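PDB 4PNE: methyltransferase-like protein from Saccharopolyspora spinosa, which catalyses a [4+2] cycloaddition in spinosyn biosynthesis on a scaffold resembling S-adenosylmethionine-dependent methyltransferases. Local coordinates for residues A[57-62]-A[103-108]; A[97-102]-A[119-124]; A[164-169]-A[193-198]. One frame throughout, in Å; residues are numbered along the deposited sequence.

Interaction 1 (A[57-62]-A[103-108]); sequences PCAIHH and TGQPAL. With SAH (S-adenosyl-L-homocysteine), chain C.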
loop_
_atom_site.group_PDB
_atom_site.type_symbol
_atom_site.label_atom_id
_atom_site.label_comp_id
_atom_site.label_asym_id
_atom_site.label_seq_id
_atom_site.Cartn_x
_atom_site.Cartn_y
_atom_site.Cartn_z
ATOM N N PRO A 57 1.261 -11.564 -10.721
ATOM C CA PRO A 57 1.556 -10.732 -9.557
ATOM C C PRO A 57 1.261 -9.290 -9.901
ATOM O O PRO A 57 1.641 -8.858 -10.974
ATOM C CB PRO A 57 3.047 -10.967 -9.323
ATOM C CG PRO A 57 3.274 -12.370 -9.862
ATOM C CD PRO A 57 2.397 -12.425 -11.091
ATOM N N CYS A 58 0.577 -8.580 -9.012
ATOM C CA CYS A 58 -0.012 -7.286 -9.317
ATOM C C CYS A 58 0.202 -6.253 -8.223
ATOM O O CYS A 58 0.488 -6.584 -7.064
ATOM C CB CYS A 58 -1.522 -7.429 -9.535
ATOM S SG CYS A 58 -2.432 -7.985 -8.054
ATOM N N ALA A 59 0.016 -4.997 -8.592
ATOM C CA ALA A 59 -0.178 -3.929 -7.610
ATOM C C ALA A 59 -1.414 -4.212 -6.751
ATOM O O ALA A 59 -2.451 -4.617 -7.257
ATOM C CB ALA A 59 -0.324 -2.579 -8.315
ATOM N N ILE A 60 -1.315 -4.009 -5.445
ATOM C CA ILE A 60 -2.440 -4.120 -4.548
ATOM C C ILE A 60 -2.725 -2.734 -3.968
ATOM O O ILE A 60 -2.714 -2.500 -2.765
ATOM C CB ILE A 60 -2.174 -5.130 -3.445
ATOM C CG1 ILE A 60 -1.492 -6.385 -4.021
ATOM C CG2 ILE A 60 -3.492 -5.490 -2.751
ATOM C CD1 ILE A 60 -1.059 -7.411 -2.958
ATOM N N HIS A 61 -2.986 -1.810 -4.872
ATOM C CA HIS A 61 -3.421 -0.473 -4.489
ATOM C C HIS A 61 -4.336 0.073 -5.593
ATOM O O HIS A 61 -4.394 -0.477 -6.702
ATOM C CB HIS A 61 -2.210 0.433 -4.208
ATOM C CG HIS A 61 -1.310 0.670 -5.385
ATOM N ND1 HIS A 61 0.014 0.279 -5.371
ATOM C CD2 HIS A 61 -1.514 1.263 -6.587
ATOM C CE1 HIS A 61 0.581 0.618 -6.518
ATOM N NE2 HIS A 61 -0.322 1.222 -7.271
ATOM N N HIS A 62 -5.070 1.126 -5.265
ATOM C CA HIS A 62 -6.045 1.730 -6.179
ATOM C C HIS A 62 -5.375 2.314 -7.414
ATOM O O HIS A 62 -4.211 2.754 -7.367
ATOM C CB HIS A 62 -6.807 2.838 -5.465
ATOM C CG HIS A 62 -7.955 2.352 -4.636
ATOM N ND1 HIS A 62 -7.926 1.175 -3.914
ATOM C CD2 HIS A 62 -9.166 2.906 -4.405
ATOM C CE1 HIS A 62 -9.091 1.007 -3.315
ATOM N NE2 HIS A 62 -9.858 2.052 -3.581
ATOM N N THR A 103 3.195 -7.949 -3.445
ATOM C CA THR A 103 3.956 -8.935 -4.221
ATOM C C THR A 103 5.218 -8.329 -4.832
ATOM O O THR A 103 5.892 -8.954 -5.670
ATOM C CB THR A 103 3.095 -9.535 -5.336
ATOM O OG1 THR A 103 2.750 -8.503 -6.252
ATOM C CG2 THR A 103 1.834 -10.122 -4.770
ATOM N N GLY A 104 5.506 -7.071 -4.482
ATOM C CA GLY A 104 6.667 -6.382 -5.006
ATOM C C GLY A 104 6.495 -5.759 -6.383
ATOM O O GLY A 104 7.465 -5.253 -6.962
ATOM N N GLN A 105 5.282 -5.790 -6.951
ATOM C CA GLN A 105 5.150 -5.300 -8.310
ATOM C C GLN A 105 5.513 -3.793 -8.439
ATOM O O GLN A 105 6.211 -3.422 -9.378
ATOM C CB GLN A 105 3.728 -5.604 -8.830
ATOM C CG GLN A 105 3.484 -5.303 -10.289
ATOM C CD GLN A 105 3.105 -3.833 -10.536
ATOM O OE1 GLN A 105 2.832 -3.088 -9.609
ATOM N NE2 GLN A 105 3.057 -3.436 -11.798
ATOM N N PRO A 106 5.048 -2.922 -7.527
ATOM C CA PRO A 106 5.418 -1.521 -7.627
ATOM C C PRO A 106 6.928 -1.301 -7.425
ATOM O O PRO A 106 7.520 -0.499 -8.137
ATOM C CB PRO A 106 4.591 -0.878 -6.508
ATOM C CG PRO A 106 3.410 -1.766 -6.349
ATOM C CD PRO A 106 4.038 -3.132 -6.482
ATOM N N ALA A 107 7.539 -1.996 -6.476
ATOM C CA ALA A 107 8.982 -1.869 -6.281
ATOM C C ALA A 107 9.750 -2.258 -7.543
ATOM O O ALA A 107 10.698 -1.602 -7.926
ATOM C CB ALA A 107 9.440 -2.701 -5.130
ATOM N N LEU A 108 9.351 -3.355 -8.172
ATOM C CA LEU A 108 10.038 -3.815 -9.358
ATOM C C LEU A 108 9.793 -2.905 -10.533
ATOM O O LEU A 108 10.655 -2.767 -11.381
ATOM C CB LEU A 108 9.610 -5.259 -9.694
ATOM C CG LEU A 108 10.145 -6.257 -8.676
ATOM C CD1 LEU A 108 9.403 -7.575 -8.712
ATOM C CD2 LEU A 108 11.638 -6.484 -8.860
HETATM N N SAH C . 2.336 -1.528 -1.186
HETATM C CA SAH C . 1.854 -2.704 -1.916
HETATM C CB SAH C . 0.880 -3.577 -1.130
HETATM C CG SAH C . -0.236 -2.907 -0.367
HETATM S SD SAH C . -1.359 -4.130 0.325
HETATM C C SAH C . 1.228 -2.263 -3.210
HETATM O O SAH C . 1.036 -3.079 -4.093
HETATM O OXT SAH C . 1.001 -1.064 -3.395
HETATM C "C5'" SAH C . -0.842 -3.972 2.054
HETATM C "C4'" SAH C . 0.533 -4.556 2.342
HETATM O "O4'" SAH C . 0.943 -4.185 3.652
HETATM C "C3'" SAH C . 0.585 -6.073 2.314
HETATM O "O3'" SAH C . 1.742 -6.408 1.570
HETATM C "C2'" SAH C . 0.702 -6.462 3.779
HETATM O "O2'" SAH C . 1.322 -7.714 4.068
HETATM C "C1'" SAH C . 1.501 -5.281 4.327
HETATM N N9 SAH C . 1.405 -5.160 5.794
HETATM C C8 SAH C . 0.320 -5.164 6.609
HETATM N N7 SAH C . 0.719 -5.072 7.898
HETATM C C5 SAH C . 2.065 -5.025 7.905
HETATM C C6 SAH C . 2.998 -4.951 8.919
HETATM N N6 SAH C . 2.638 -4.885 10.192
HETATM N N1 SAH C . 4.309 -4.899 8.605
HETATM C C2 SAH C . 4.733 -4.946 7.293
HETATM N N3 SAH C . 3.821 -5.069 6.284
HETATM C C4 SAH C . 2.505 -5.077 6.593
HETATM O O HOH W 1 2.096 -5.676 -4.869
#
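The imidazole of His61 meets Pro106 at its edge: CE1 of His61 lies 3.7 Å from CG of Pro106, which sits near the ring plane, and the two side chains run past each other in opposite senses. One face of the ring, toward its rim, carries the methyl of Ala59 from the same segment. Also at the edge, and in plane, is the carboxylate of S-adenosylhomocysteine (SAH): His61 ND1 donates to SAH OXT over 2.6 Å with a nearly straight N-H...O angle of 171°. The other ring nitrogen, NE2, bonds to the carbonyl of Ala77, so both ends hold the ring's rotation. The second flat group is the amide of Gln105. A bend at chi2 (-85°) lays this side chain against the backbone of Cys58 and Ala59, with Gln105 OE1 3.4 Å from Ala59 CB, while NE2 reaches Asp78 on helix 73-88. Between the segments lies one water, which accepts from Thr103 N and donates to Cys58 O and to SAH O. Ile60 N also donates to SAH O, at 2.9 Å. Water and ligand together thus bridge the two segments: the carboxylate, gripped by His61 on one oxygen and by Ile60 N and the water on the other, is itself part of what joins the loop to the helix start.

Interaction 2 (A[97-102]-A[119-124]); sequences LDVGCG and TGITVS. With SAH (S-adenosyl-L-homocysteine), chain C.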
loop_
_atom_site.group_PDB
_atom_site.type_symbol
_atom_site.label_atom_id
_atom_site.label_comp_id
_atom_site.label_asym_id
_atom_site.label_seq_id
_atom_site.Cartn_x
_atom_site.Cartn_y
_atom_site.Cartn_z
ATOM N N LEU A 97 12.918 2.063 1.722
ATOM C CA LEU A 97 12.158 1.021 2.412
ATOM C C LEU A 97 10.708 1.025 1.922
ATOM O O LEU A 97 10.009 2.019 2.096
ATOM C CB LEU A 97 12.200 1.240 3.926
ATOM C CG LEU A 97 11.480 0.249 4.833
ATOM C CD1 LEU A 97 12.138 -1.090 4.765
ATOM C CD2 LEU A 97 11.406 0.794 6.249
ATOM N N ASP A 98 10.280 -0.071 1.318
ATOM C CA ASP A 98 8.914 -0.268 0.843
ATOM C C ASP A 98 8.125 -1.008 1.950
ATOM O O ASP A 98 8.228 -2.218 2.122
ATOM C CB ASP A 98 8.981 -1.025 -0.523
ATOM C CG ASP A 98 7.624 -1.233 -1.174
ATOM O OD1 ASP A 98 6.631 -0.681 -0.689
ATOM O OD2 ASP A 98 7.581 -1.978 -2.185
ATOM N N VAL A 99 7.380 -0.248 2.729
ATOM C CA VAL A 99 6.728 -0.720 3.938
ATOM C C VAL A 99 5.396 -1.348 3.559
ATOM O O VAL A 99 4.471 -0.648 3.181
ATOM C CB VAL A 99 6.495 0.403 4.917
ATOM C CG1 VAL A 99 5.766 -0.138 6.168
ATOM C CG2 VAL A 99 7.807 1.034 5.297
ATOM N N GLY A 100 5.321 -2.662 3.582
ATOM C CA GLY A 100 4.135 -3.346 3.107
ATOM C C GLY A 100 4.140 -3.481 1.597
ATOM O O GLY A 100 3.302 -2.909 0.916
ATOM N N CYS A 101 5.051 -4.280 1.078
ATOM C CA CYS A 101 5.422 -4.199 -0.314
ATOM C C CYS A 101 4.536 -5.050 -1.236
ATOM O O CYS A 101 4.758 -5.052 -2.450
ATOM C CB CYS A 101 6.895 -4.610 -0.467
ATOM S SG CYS A 101 7.229 -6.359 0.028
ATOM N N GLY A 102 3.552 -5.754 -0.678
ATOM C CA GLY A 102 2.692 -6.625 -1.470
ATOM C C GLY A 102 3.529 -7.682 -2.186
ATOM O O GLY A 102 4.498 -8.215 -1.610
ATOM N N THR A 119 14.474 -2.113 -0.278
ATOM C CA THR A 119 14.207 -3.134 0.717
ATOM C C THR A 119 12.690 -3.186 0.851
ATOM O O THR A 119 12.116 -2.264 1.380
ATOM C CB THR A 119 14.866 -2.796 2.072
ATOM O OG1 THR A 119 16.302 -2.680 1.905
ATOM C CG2 THR A 119 14.552 -3.852 3.123
ATOM N N GLY A 120 12.040 -4.265 0.407
ATOM C CA GLY A 120 10.596 -4.413 0.525
ATOM C C GLY A 120 10.241 -5.316 1.666
ATOM O O GLY A 120 10.782 -6.416 1.746
ATOM N N ILE A 121 9.366 -4.893 2.561
ATOM C CA ILE A 121 8.956 -5.711 3.678
ATOM C C ILE A 121 7.454 -5.968 3.673
ATOM O O ILE A 121 6.664 -5.109 3.298
ATOM C CB ILE A 121 9.352 -5.102 5.033
ATOM C CG1 ILE A 121 8.710 -3.731 5.254
ATOM C CG2 ILE A 121 10.857 -4.957 5.104
ATOM C CD1 ILE A 121 8.873 -3.196 6.688
ATOM N N THR A 122 7.085 -7.183 4.051
ATOM C CA THR A 122 5.695 -7.555 4.170
ATOM C C THR A 122 5.564 -8.589 5.280
ATOM O O THR A 122 6.545 -9.216 5.639
ATOM C CB THR A 122 5.143 -8.108 2.866
ATOM O OG1 THR A 122 3.820 -8.621 3.103
ATOM C CG2 THR A 122 6.045 -9.216 2.311
ATOM N N VAL A 123 4.371 -8.778 5.809
ATOM C CA VAL A 123 4.163 -9.804 6.841
ATOM C C VAL A 123 3.645 -11.119 6.255
ATOM O O VAL A 123 3.433 -12.082 6.983
ATOM C CB VAL A 123 3.213 -9.285 7.917
ATOM C CG1 VAL A 123 3.951 -8.255 8.767
ATOM C CG2 VAL A 123 1.934 -8.663 7.309
ATOM N N SER A 124 3.486 -11.131 4.939
ATOM C CA SER A 124 3.032 -12.313 4.223
ATOM C C SER A 124 4.193 -13.074 3.619
ATOM O O SER A 124 4.830 -12.567 2.702
ATOM C CB SER A 124 2.064 -11.894 3.125
ATOM O OG SER A 124 1.740 -12.983 2.280
HETATM N N SAH C . 2.336 -1.528 -1.186
HETATM C CA SAH C . 1.854 -2.704 -1.916
HETATM C CB SAH C . 0.880 -3.577 -1.130
HETATM C CG SAH C . -0.236 -2.907 -0.367
HETATM S SD SAH C . -1.359 -4.130 0.325
HETATM C C SAH C . 1.228 -2.263 -3.210
HETATM O O SAH C . 1.036 -3.079 -4.093
HETATM O OXT SAH C . 1.001 -1.064 -3.395
HETATM C "C5'" SAH C . -0.842 -3.972 2.054
HETATM C "C4'" SAH C . 0.533 -4.556 2.342
HETATM O "O4'" SAH C . 0.943 -4.185 3.652
HETATM C "C3'" SAH C . 0.585 -6.073 2.314
HETATM O "O3'" SAH C . 1.742 -6.408 1.570
HETATM C "C2'" SAH C . 0.702 -6.462 3.779
HETATM O "O2'" SAH C . 1.322 -7.714 4.068
HETATM C "C1'" SAH C . 1.501 -5.281 4.327
HETATM N N9 SAH C . 1.405 -5.160 5.794
HETATM C C8 SAH C . 0.320 -5.164 6.609
HETATM N N7 SAH C . 0.719 -5.072 7.898
HETATM C C5 SAH C . 2.065 -5.025 7.905
HETATM C C6 SAH C . 2.998 -4.951 8.919
HETATM N N6 SAH C . 2.638 -4.885 10.192
HETATM N N1 SAH C . 4.309 -4.899 8.605
HETATM C C2 SAH C . 4.733 -4.946 7.293
HETATM N N3 SAH C . 3.821 -5.069 6.284
HETATM C C4 SAH C . 2.505 -5.077 6.593
#
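Leu97 and Thr119 cross obliquely on one face of two neighbouring parallel strands, with Leu97 CD1 4.0 Å from Thr119 CG2. The same leucine methyl also meets CG2 of Ile121, two residues further on. Ile121 takes a chi1 of 61°, which sets CG1 between its own backbone N and carbonyl carbon and presses it against Val99, 3.8 Å from Val99 CA. Leu97, Val99 and Ile121, with the methyl of Thr119, thus form one apolar patch. On the other face Asp98 CB lies over Gly120, and Cys101, from the turn, reaches back to the same glycine, whose lack of a side chain lets Cys101 CB come within 3.8 Å of Gly120 CA. Cys101 SG rests on Gly120 C at 3.6 Å.

Beneath these side chains the backbones are joined by bonds from Asp98 N to Thr119 O and from Ile121 N to Asp98 O. Where strand 95-99 ends, Ile121 O takes two donors, a weak bond from Gly100 N and a better one from Cys101 N, so the turn is tied down just before the ligand. There Gly100 O accepts from the SAH amino group (SAH N) at 2.7 Å, and Gly102 N donates to the ribose atom SAH O3'. The methyl of Thr122 turns to Cys101 SG, while OG1, anti to the backbone N (chi1 172°), faces the ribose: Thr122 OG1 accepts from SAH O2' at 2.8 Å and from Ser124 N in an ST turn. Val123 CG1 packs on the adenine, 3.4 Å from SAH N1.

A glycine-rich turn after the first strand and a ribose-binding residue at the end of the second are hallmarks of the Rossmann-like beta-alpha-beta unit of class I methyltransferases; here a threonine occupies the site where many relatives carry an acidic residue.

Interaction 3 (A[164-169]-A[193-198]); sequences AWAMQS and LGVTEV. With SAH (S-adenosyl-L-homocysteine), chain C.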
loop_
_atom_site.group_PDB
_atom_site.type_symbol
_atom_site.label_atom_id
_atom_site.label_comp_id
_atom_site.label_asym_id
_atom_site.label_seq_id
_atom_site.Cartn_x
_atom_site.Cartn_y
_atom_site.Cartn_z
ATOM N N ALA A 164 11.116 6.193 1.925
ATOM C CA ALA A 164 10.215 5.110 2.216
ATOM C C ALA A 164 8.897 5.285 1.503
ATOM O O ALA A 164 8.484 6.410 1.246
ATOM C CB ALA A 164 9.981 5.039 3.700
ATOM N N TRP A 165 8.222 4.170 1.238
ATOM C CA TRP A 165 6.836 4.134 0.787
ATOM C C TRP A 165 5.952 3.452 1.845
ATOM O O TRP A 165 6.356 2.478 2.451
ATOM C CB TRP A 165 6.672 3.355 -0.499
ATOM C CG TRP A 165 7.393 3.838 -1.662
ATOM C CD1 TRP A 165 7.854 5.107 -1.872
ATOM C CD2 TRP A 165 7.789 3.068 -2.799
ATOM N NE1 TRP A 165 8.465 5.183 -3.100
ATOM C CE2 TRP A 165 8.439 3.940 -3.682
ATOM C CE3 TRP A 165 7.611 1.727 -3.178
ATOM C CZ2 TRP A 165 8.968 3.513 -4.888
ATOM C CZ3 TRP A 165 8.106 1.313 -4.387
ATOM C CH2 TRP A 165 8.772 2.189 -5.231
ATOM N N ALA A 166 4.698 3.894 1.968
ATOM C CA ALA A 166 3.667 3.084 2.603
ATOM C C ALA A 166 2.430 3.269 1.749
ATOM O O ALA A 166 1.629 4.169 1.999
ATOM C CB ALA A 166 3.417 3.476 4.050
ATOM N N MET A 167 2.346 2.452 0.701
ATOM C CA MET A 167 1.238 2.476 -0.236
ATOM C C MET A 167 0.205 1.483 0.221
ATOM O O MET A 167 0.378 0.292 0.025
ATOM C CB MET A 167 1.735 2.185 -1.648
ATOM C CG MET A 167 2.417 3.345 -2.335
ATOM S SD MET A 167 2.691 3.081 -4.128
ATOM C CE MET A 167 4.249 2.251 -3.961
ATOM N N GLN A 168 -0.808 2.022 0.913
ATOM C CA GLN A 168 -1.938 1.302 1.496
ATOM C C GLN A 168 -1.521 0.191 2.466
ATOM O O GLN A 168 -2.047 -0.928 2.446
ATOM C CB GLN A 168 -2.860 0.753 0.404
ATOM C CG GLN A 168 -3.715 1.796 -0.212
ATOM C CD GLN A 168 -4.556 1.257 -1.358
ATOM O OE1 GLN A 168 -4.496 1.776 -2.470
ATOM N NE2 GLN A 168 -5.270 0.172 -1.114
ATOM N N SER A 169 -0.540 0.490 3.307
ATOM C CA SER A 169 -0.123 -0.467 4.330
ATOM C C SER A 169 -0.373 -0.005 5.773
ATOM O O SER A 169 -0.666 -0.829 6.626
ATOM C CB SER A 169 1.345 -0.814 4.143
ATOM O OG SER A 169 2.121 0.345 4.291
ATOM N N LEU A 193 9.078 10.228 3.138
ATOM C CA LEU A 193 8.077 9.163 3.192
ATOM C C LEU A 193 6.910 9.509 2.302
ATOM O O LEU A 193 6.326 10.583 2.439
ATOM C CB LEU A 193 7.563 8.937 4.617
ATOM C CG LEU A 193 6.326 8.050 4.816
ATOM C CD1 LEU A 193 6.606 6.595 4.423
ATOM C CD2 LEU A 193 5.823 8.160 6.278
ATOM N N GLY A 194 6.550 8.604 1.409
ATOM C CA GLY A 194 5.350 8.760 0.617
ATOM C C GLY A 194 4.315 7.764 1.058
ATOM O O GLY A 194 4.608 6.573 1.087
ATOM N N VAL A 195 3.130 8.254 1.394
ATOM C CA VAL A 195 2.015 7.456 1.868
ATOM C C VAL A 195 0.807 7.570 0.961
ATOM O O VAL A 195 0.418 8.679 0.587
ATOM C CB VAL A 195 1.581 7.899 3.284
ATOM C CG1 VAL A 195 0.313 7.188 3.794
ATOM C CG2 VAL A 195 2.752 7.820 4.278
ATOM N N THR A 196 0.193 6.439 0.610
ATOM C CA THR A 196 -1.125 6.495 0.006
ATOM C C THR A 196 -2.083 5.682 0.809
ATOM O O THR A 196 -1.720 4.686 1.468
ATOM C CB THR A 196 -1.142 6.064 -1.454
ATOM O OG1 THR A 196 -0.944 4.652 -1.569
ATOM C CG2 THR A 196 -0.074 6.789 -2.256
ATOM N N GLU A 197 -3.339 6.111 0.776
ATOM C CA GLU A 197 -4.307 5.387 1.542
ATOM C C GLU A 197 -5.711 5.634 1.047
ATOM O O GLU A 197 -6.047 6.728 0.531
ATOM C CB GLU A 197 -4.178 5.750 3.013
ATOM C CG GLU A 197 -4.778 4.751 3.941
ATOM C CD GLU A 197 -4.329 3.315 3.661
ATOM O OE1 GLU A 197 -3.240 2.956 4.179
ATOM O OE2 GLU A 197 -5.086 2.595 2.982
ATOM N N VAL A 198 -6.522 4.591 1.190
ATOM C CA VAL A 198 -7.980 4.685 1.128
ATOM C C VAL A 198 -8.499 5.297 2.415
ATOM O O VAL A 198 -8.213 4.784 3.497
ATOM C CB VAL A 198 -8.628 3.288 0.904
ATOM C CG1 VAL A 198 -10.139 3.359 0.900
ATOM C CG2 VAL A 198 -8.113 2.659 -0.398
HETATM N N SAH C . 2.336 -1.528 -1.186
HETATM C CA SAH C . 1.854 -2.704 -1.916
HETATM C CB SAH C . 0.880 -3.577 -1.130
HETATM C CG SAH C . -0.236 -2.907 -0.367
HETATM S SD SAH C . -1.359 -4.130 0.325
HETATM C C SAH C . 1.228 -2.263 -3.210
HETATM O O SAH C . 1.036 -3.079 -4.093
HETATM O OXT SAH C . 1.001 -1.064 -3.395
HETATM C "C5'" SAH C . -0.842 -3.972 2.054
HETATM C "C4'" SAH C . 0.533 -4.556 2.342
HETATM O "O4'" SAH C . 0.943 -4.185 3.652
HETATM C "C3'" SAH C . 0.585 -6.073 2.314
HETATM O "O3'" SAH C . 1.742 -6.408 1.570
HETATM C "C2'" SAH C . 0.702 -6.462 3.779
HETATM O "O2'" SAH C . 1.322 -7.714 4.068
HETATM C "C1'" SAH C . 1.501 -5.281 4.327
HETATM N N9 SAH C . 1.405 -5.160 5.794
HETATM C C8 SAH C . 0.320 -5.164 6.609
HETATM N N7 SAH C . 0.719 -5.072 7.898
HETATM C C5 SAH C . 2.065 -5.025 7.905
HETATM C C6 SAH C . 2.998 -4.951 8.919
HETATM N N6 SAH C . 2.638 -4.885 10.192
HETATM N N1 SAH C . 4.309 -4.899 8.605
HETATM C C2 SAH C . 4.733 -4.946 7.293
HETATM N N3 SAH C . 3.821 -5.069 6.284
HETATM C C4 SAH C . 2.505 -5.077 6.593
HETATM O O HOH W 2 -0.209 3.369 4.076
HETATM O O HOH W 3 -6.067 -0.107 1.713
#
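Gln168 and Glu197 lie at a slant to one another just past the end of strand 161-167, beside strand 191-200, which runs on; their amide and carboxylate planes are 66° apart, with Gln168 CG 3.6 Å from Glu197 OE2. Behind them four backbone bonds alternate regularly: Gly194 N to Ala164 O, Ala166 N to Gly194 O, Thr196 N to Ala166 O and Gln168 N to Thr196 O.

The carboxylate finds its partners locally. Glu197 OE2 accepts from Val198 N at 3.0 Å and from a water that also accepts a hydrogen bond from Gln168 NE2. A second water accepts from Ser169 N and lies beside Ala166 O and Glu197 OE1. The amide oxygen of Gln168 is bonded to His62 N and to the hydroxyl of Tyr292, which also bonds to Thr196 OG1. Met167 O accepts from SAH N at 2.9 Å, while the methyl of Met167 folds over one face of the Trp165 ring.

Polar groups here are therefore met by a mixture of backbone, side chains, water and ligand. Between Glu197 and 164-169 the polar links run through water, with the carboxylate packed against Gln168, and Met167 O becomes part of the cofactor site.

How the interactions relate
From the N terminus, the loop 57-62 comes first and waits until 103-108 to close interaction 1. Before that happens, 97-102 has opened interaction 2, which 119-124 closes afterwards, so the two contacts cross: the end of the first sheet strand and the start of helix 105-113 are consecutive in sequence but answer to different partners. Interaction 3 follows in series, its segments joined through helix 176-186. Interactions 2 and 3 belong to one sheet, since strand 95-99 lies next to strand 161-167, and Val99 O probably bonds to Ser169 OG. Interaction 1 meets interaction 3 where His62 packs on Val198 and Ala107 on Trp165. All three contacts touch SAH, around which loop, helix start and strand ends converge.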